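Cytomegalovirus protein US2 (Human herpesvirus 5, PDB 1IM3) helps the virus evade cytotoxic T cells by redirecting newly made MHC class I heavy chains from the endoplasmic reticulum to the cytosol for proteasomal destruction. Local coordinates at residues K16-F30 with F54-D68. Numbering follows the deposited sequence.
Sequences KLFARGSIVGNMSRF and FVPGESLKWNVRNLD
Gly21 and Trp62 face each other at the middle of an antiparallel strand pairing, in which 16-25 and 59-68 form the two inner strands of a four-stranded sheet flanked by 3-12 and 52-55. The axes of 16-25 and 59-65 run antiparallel, 171° between their directions, and paired backbone bonds join Ile23 with Leu60, Gly21 with Trp62 and Ala19 with Val64. Glycine suits its place because the indole lies flat over it: Gly21 CA stands 3.5 Å from the centroid of the Trp62 six-membered ring, a CH-pi contact. Trp62 CG lies between backbone N and carbonyl carbon (chi1 59°), which turns the indole across the neighbouring strand, where Ile23 CD1 meets its edge. On this same inward face, Ala19, Ile23 and Trp62 pack against strand 75-82 of the second sheet, giving the two-layered sandwich of the Ig-like lumenal domain. The other face is mostly polar. There Arg20 reaches Asn63 side-on, NE and NH2 both donating to OD1, with NE 3.2 Å from Asn63 OD1 and above the amide plane; Ser22 OG hydrogen-bonds Glu6 OE1 on strand 3-12. Toward Lys16 the register slips by one at a G1 beta bulge, where Asn66 and Leu67 both face Leu17. Asn66 takes the positive phi that such a bulge needs, which asparagine tolerates better than most residues, and its backbone N sits 3.5 Å above the plane of the Phe18 ring, over the centre. At the far end, the chain beyond 16-25 loops round to meet 54-60. Gly57, suited to its positive phi, donates its N to Met27 O at 2.8 Å. The flexible Met27 chain bends to set CE at the Phe54 ring edge and 3.8 Å from Leu60 CB. Phe30 meets Phe54 obliquely, the planes at 38°, and Leu60 CD2 lies over a Phe30 face, 3.9 Å from the ring centroid.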
loop_
_atom_site.group_PDB
_atom_site.type_symbol
_atom_site.label_atom_id
_atom_site.label_comp_id
_atom_site.label_asym_id
_atom_site.label_seq_id
_atom_site.Cartn_x
_atom_site.Cartn_y
_atom_site.Cartn_z
ATOM N N LYS D 16 16.386 18.504 -23.999
ATOM C CA LYS D 16 15.337 19.115 -23.211
ATOM C C LYS D 16 13.979 18.963 -23.909
ATOM O O LYS D 16 13.869 19.016 -25.133
ATOM C CB LYS D 16 15.664 20.589 -22.962
ATOM C CG LYS D 16 16.882 20.803 -22.069
ATOM C CD LYS D 16 17.063 22.280 -21.789
ATOM C CE LYS D 16 18.152 22.544 -20.768
ATOM N NZ LYS D 16 18.282 24.021 -20.522
ATOM N N LEU D 17 12.942 18.749 -23.112
ATOM C CA LEU D 17 11.597 18.601 -23.634
ATOM C C LEU D 17 10.803 19.899 -23.501
ATOM O O LEU D 17 10.917 20.626 -22.511
ATOM C CB LEU D 17 10.884 17.476 -22.882
ATOM C CG LEU D 17 9.386 17.264 -23.098
ATOM C CD1 LEU D 17 9.142 16.816 -24.530
ATOM C CD2 LEU D 17 8.861 16.219 -22.131
ATOM N N PHE D 18 10.021 20.196 -24.529
ATOM C CA PHE D 18 9.155 21.378 -24.551
ATOM C C PHE D 18 7.819 20.799 -24.984
ATOM O O PHE D 18 7.736 20.169 -26.037
ATOM C CB PHE D 18 9.628 22.404 -25.581
ATOM C CG PHE D 18 10.826 23.188 -25.151
ATOM C CD1 PHE D 18 10.688 24.490 -24.669
ATOM C CD2 PHE D 18 12.096 22.624 -25.217
ATOM C CE1 PHE D 18 11.808 25.227 -24.252
ATOM C CE2 PHE D 18 13.219 23.343 -24.806
ATOM C CZ PHE D 18 13.074 24.649 -24.322
ATOM N N ALA D 19 6.786 20.968 -24.164
ATOM C CA ALA D 19 5.480 20.425 -24.503
ATOM C C ALA D 19 4.402 21.415 -24.108
ATOM O O ALA D 19 4.401 21.943 -23.000
ATOM C CB ALA D 19 5.265 19.106 -23.792
ATOM N N ARG D 20 3.494 21.667 -25.043
ATOM C CA ARG D 20 2.413 22.604 -24.815
ATOM C C ARG D 20 1.104 21.931 -25.176
ATOM O O ARG D 20 1.027 21.177 -26.145
ATOM C CB ARG D 20 2.605 23.851 -25.677
ATOM C CG ARG D 20 1.559 24.923 -25.426
ATOM C CD ARG D 20 1.916 26.187 -26.172
ATOM N NE ARG D 20 3.273 26.611 -25.839
ATOM C CZ ARG D 20 3.932 27.580 -26.464
ATOM N NH1 ARG D 20 3.355 28.228 -27.466
ATOM N NH2 ARG D 20 5.164 27.902 -26.087
ATOM N N GLY D 21 0.074 22.193 -24.389
ATOM C CA GLY D 21 -1.202 21.593 -24.671
ATOM C C GLY D 21 -2.281 22.380 -23.971
ATOM O O GLY D 21 -2.007 23.266 -23.159
ATOM N N SER D 22 -3.521 22.049 -24.281
ATOM C CA SER D 22 -4.636 22.736 -23.675
ATOM C C SER D 22 -5.862 21.853 -23.705
ATOM O O SER D 22 -6.058 21.069 -24.641
ATOM C CB SER D 22 -4.917 24.041 -24.421
ATOM O OG SER D 22 -6.118 24.635 -23.959
ATOM N N ILE D 23 -6.674 21.981 -22.663
ATOM C CA ILE D 23 -7.914 21.231 -22.542
ATOM C C ILE D 23 -8.941 22.178 -21.920
ATOM O O ILE D 23 -8.646 22.832 -20.919
ATOM C CB ILE D 23 -7.730 20.015 -21.611
ATOM C CG1 ILE D 23 -6.772 19.015 -22.266
ATOM C CG2 ILE D 23 -9.074 19.371 -21.302
ATOM C CD1 ILE D 23 -6.519 17.789 -21.447
ATOM N N VAL D 24 -10.113 22.327 -22.528
ATOM C CA VAL D 24 -11.125 23.179 -21.904
ATOM C C VAL D 24 -12.166 22.202 -21.389
ATOM O O VAL D 24 -12.304 21.104 -21.932
ATOM C CB VAL D 24 -11.814 24.204 -22.882
ATOM C CG1 VAL D 24 -10.841 25.284 -23.281
ATOM C CG2 VAL D 24 -12.366 23.502 -24.099
ATOM N N GLY D 25 -12.874 22.594 -20.335
ATOM C CA GLY D 25 -13.906 21.753 -19.748
ATOM C C GLY D 25 -14.293 22.337 -18.403
ATOM O O GLY D 25 -13.720 23.346 -17.971
ATOM N N ASN D 26 -15.250 21.715 -17.726
ATOM C CA ASN D 26 -15.670 22.233 -16.433
ATOM C C ASN D 26 -15.096 21.471 -15.234
ATOM O O ASN D 26 -15.733 21.433 -14.178
ATOM C CB ASN D 26 -17.209 22.286 -16.355
ATOM C CG ASN D 26 -17.861 20.918 -16.537
ATOM O OD1 ASN D 26 -17.186 19.918 -16.816
ATOM N ND2 ASN D 26 -19.189 20.870 -16.380
ATOM N N MET D 27 -13.899 20.888 -15.385
ATOM C CA MET D 27 -13.252 20.148 -14.292
ATOM C C MET D 27 -13.017 21.080 -13.112
ATOM O O MET D 27 -12.551 22.208 -13.291
ATOM C CB MET D 27 -11.874 19.604 -14.677
ATOM C CG MET D 27 -11.747 18.967 -16.029
ATOM S SD MET D 27 -11.442 20.216 -17.281
ATOM C CE MET D 27 -9.837 20.714 -16.884
ATOM N N SER D 28 -13.314 20.608 -11.906
ATOM C CA SER D 28 -13.097 21.421 -10.706
ATOM C C SER D 28 -11.718 21.089 -10.102
ATOM O O SER D 28 -11.154 21.855 -9.327
ATOM C CB SER D 28 -14.207 21.162 -9.672
ATOM O OG SER D 28 -14.359 19.767 -9.422
ATOM N N ARG D 29 -11.165 19.947 -10.466
ATOM C CA ARG D 29 -9.851 19.565 -9.947
ATOM C C ARG D 29 -9.148 18.768 -11.033
ATOM O O ARG D 29 -9.795 18.316 -11.984
ATOM C CB ARG D 29 -10.010 18.717 -8.679
ATOM C CG ARG D 29 -10.852 17.469 -8.897
ATOM C CD ARG D 29 -11.244 16.781 -7.584
ATOM N NE ARG D 29 -12.320 15.821 -7.847
ATOM C CZ ARG D 29 -12.139 14.556 -8.198
ATOM N NH1 ARG D 29 -10.910 14.059 -8.327
ATOM N NH2 ARG D 29 -13.199 13.804 -8.439
ATOM N N PHE D 30 -7.828 18.605 -10.893
ATOM C CA PHE D 30 -7.054 17.858 -11.882
ATOM C C PHE D 30 -5.757 17.264 -11.324
ATOM O O PHE D 30 -5.301 17.620 -10.240
ATOM C CB PHE D 30 -6.644 18.778 -13.029
ATOM C CG PHE D 30 -5.457 19.653 -12.684
ATOM C CD1 PHE D 30 -5.612 20.755 -11.836
ATOM C CD2 PHE D 30 -4.162 19.297 -13.097
ATOM C CE1 PHE D 30 -4.505 21.495 -11.390
ATOM C CE2 PHE D 30 -3.027 20.021 -12.664
ATOM C CZ PHE D 30 -3.195 21.128 -11.803
ATOM N N PHE D 54 -4.107 25.891 -14.342
ATOM C CA PHE D 54 -5.447 25.357 -14.182
ATOM C C PHE D 54 -6.388 26.478 -13.794
ATOM O O PHE D 54 -6.056 27.265 -12.904
ATOM C CB PHE D 54 -5.451 24.298 -13.075
ATOM C CG PHE D 54 -6.802 23.685 -12.819
ATOM C CD1 PHE D 54 -7.447 22.949 -13.808
ATOM C CD2 PHE D 54 -7.411 23.808 -11.571
ATOM C CE1 PHE D 54 -8.671 22.340 -13.564
ATOM C CE2 PHE D 54 -8.632 23.205 -11.316
ATOM C CZ PHE D 54 -9.266 22.471 -12.309
ATOM N N VAL D 55 -7.534 26.553 -14.472
ATOM C CA VAL D 55 -8.575 27.531 -14.158
ATOM C C VAL D 55 -9.785 26.672 -13.843
ATOM O O VAL D 55 -10.426 26.140 -14.756
ATOM C CB VAL D 55 -8.902 28.446 -15.355
ATOM C CG1 VAL D 55 -9.970 29.474 -14.959
ATOM C CG2 VAL D 55 -7.648 29.168 -15.800
ATOM N N PRO D 56 -10.102 26.506 -12.544
ATOM C CA PRO D 56 -11.247 25.691 -12.124
ATOM C C PRO D 56 -12.462 25.996 -12.970
ATOM O O PRO D 56 -12.758 27.159 -13.225
ATOM C CB PRO D 56 -11.451 26.096 -10.669
ATOM C CG PRO D 56 -10.090 26.463 -10.213
ATOM C CD PRO D 56 -9.485 27.191 -11.392
ATOM N N GLY D 57 -13.148 24.948 -13.404
ATOM C CA GLY D 57 -14.339 25.106 -14.216
ATOM C C GLY D 57 -14.134 25.529 -15.665
ATOM O O GLY D 57 -15.088 25.544 -16.433
ATOM N N GLU D 58 -12.901 25.850 -16.051
ATOM C CA GLU D 58 -12.633 26.291 -17.418
ATOM C C GLU D 58 -11.590 25.538 -18.224
ATOM O O GLU D 58 -11.878 25.053 -19.306
ATOM C CB GLU D 58 -12.215 27.757 -17.432
ATOM C CG GLU D 58 -13.341 28.755 -17.313
ATOM C CD GLU D 58 -12.818 30.185 -17.236
ATOM O OE1 GLU D 58 -11.921 30.543 -18.037
ATOM O OE2 GLU D 58 -13.300 30.960 -16.382
ATOM N N SER D 59 -10.371 25.453 -17.702
ATOM C CA SER D 59 -9.322 24.819 -18.455
ATOM C C SER D 59 -8.072 24.363 -17.720
ATOM O O SER D 59 -7.779 24.762 -16.590
ATOM C CB SER D 59 -8.861 25.777 -19.533
ATOM O OG SER D 59 -8.251 26.904 -18.919
ATOM N N LEU D 60 -7.310 23.546 -18.433
ATOM C CA LEU D 60 -6.042 23.030 -17.931
ATOM C C LEU D 60 -5.080 23.186 -19.104
ATOM O O LEU D 60 -5.308 22.657 -20.205
ATOM C CB LEU D 60 -6.192 21.563 -17.511
ATOM C CG LEU D 60 -5.070 20.791 -16.800
ATOM C CD1 LEU D 60 -4.240 20.129 -17.824
ATOM C CD2 LEU D 60 -4.221 21.700 -15.897
ATOM N N LYS D 61 -4.022 23.946 -18.886
ATOM C CA LYS D 61 -3.040 24.160 -19.933
ATOM C C LYS D 61 -1.628 23.910 -19.428
ATOM O O LYS D 61 -1.300 24.156 -18.253
ATOM C CB LYS D 61 -3.138 25.591 -20.455
ATOM C CG LYS D 61 -4.456 25.905 -21.137
ATOM C CD LYS D 61 -4.549 27.381 -21.462
ATOM C CE LYS D 61 -5.778 27.693 -22.306
ATOM N NZ LYS D 61 -5.782 29.123 -22.721
ATOM N N TRP D 62 -0.779 23.420 -20.321
ATOM C CA TRP D 62 0.591 23.178 -19.939
ATOM C C TRP D 62 1.529 23.782 -20.960
ATOM O O TRP D 62 1.189 23.915 -22.133
ATOM C CB TRP D 62 0.846 21.681 -19.753
ATOM C CG TRP D 62 0.592 20.823 -20.928
ATOM C CD1 TRP D 62 1.523 20.348 -21.797
ATOM C CD2 TRP D 62 -0.661 20.221 -21.320
ATOM N NE1 TRP D 62 0.940 19.483 -22.696
ATOM C CE2 TRP D 62 -0.395 19.386 -22.426
ATOM C CE3 TRP D 62 -1.968 20.297 -20.834
ATOM C CZ2 TRP D 62 -1.396 18.627 -23.059
ATOM C CZ3 TRP D 62 -2.964 19.544 -21.456
ATOM C CH2 TRP D 62 -2.673 18.716 -22.558
ATOM N N ASN D 63 2.707 24.160 -20.487
ATOM C CA ASN D 63 3.729 24.791 -21.291
ATOM C C ASN D 63 5.076 24.369 -20.699
ATOM O O ASN D 63 5.842 25.182 -20.185
ATOM C CB ASN D 63 3.578 26.309 -21.222
ATOM C CG ASN D 63 4.558 27.030 -22.144
ATOM O OD1 ASN D 63 4.987 26.468 -23.150
ATOM N ND2 ASN D 63 4.902 28.278 -21.813
ATOM N N VAL D 64 5.331 23.077 -20.762
ATOM C CA VAL D 64 6.553 22.496 -20.235
ATOM C C VAL D 64 7.767 23.020 -20.989
ATOM O O VAL D 64 7.847 22.892 -22.210
ATOM C CB VAL D 64 6.495 20.965 -20.339
ATOM C CG1 VAL D 64 7.799 20.349 -19.831
ATOM C CG2 VAL D 64 5.318 20.447 -19.527
ATOM N N ARG D 65 8.706 23.615 -20.272
ATOM C CA ARG D 65 9.882 24.187 -20.912
ATOM C C ARG D 65 11.190 23.662 -20.314
ATOM O O ARG D 65 11.342 23.565 -19.093
ATOM C CB ARG D 65 9.824 25.724 -20.824
ATOM C CG ARG D 65 8.642 26.357 -21.566
ATOM C CD ARG D 65 8.282 27.730 -21.021
ATOM N NE ARG D 65 7.534 27.661 -19.769
ATOM C CZ ARG D 65 7.074 28.723 -19.116
ATOM N NH1 ARG D 65 7.290 29.940 -19.604
ATOM N NH2 ARG D 65 6.399 28.569 -17.979
ATOM N N ASN D 66 12.086 23.257 -21.219
ATOM C CA ASN D 66 13.430 22.755 -20.904
ATOM C C ASN D 66 13.541 21.579 -19.974
ATOM O O ASN D 66 14.399 21.545 -19.111
ATOM C CB ASN D 66 14.265 23.873 -20.335
ATOM C CG ASN D 66 14.720 24.808 -21.387
ATOM O OD1 ASN D 66 15.604 24.472 -22.186
ATOM N ND2 ASN D 66 14.112 25.995 -21.434
ATOM N N LEU D 67 12.676 20.607 -20.162
ATOM C CA LEU D 67 12.690 19.455 -19.305
ATOM C C LEU D 67 13.717 18.452 -19.808
ATOM O O LEU D 67 13.590 17.926 -20.912
ATOM C CB LEU D 67 11.290 18.837 -19.264
ATOM C CG LEU D 67 11.216 17.657 -18.314
ATOM C CD1 LEU D 67 11.672 18.085 -16.915
ATOM C CD2 LEU D 67 9.813 17.137 -18.290
ATOM N N ASP D 68 14.740 18.198 -19.007
ATOM C CA ASP D 68 15.763 17.248 -19.423
ATOM C C ASP D 68 15.161 15.865 -19.572
ATOM O O ASP D 68 14.561 15.339 -18.649
ATOM C CB ASP D 68 16.914 17.149 -18.411
ATOM C CG ASP D 68 17.752 18.410 -18.331
ATOM O OD1 ASP D 68 17.803 19.185 -19.313
ATOM O OD2 ASP D 68 18.384 18.616 -17.270
#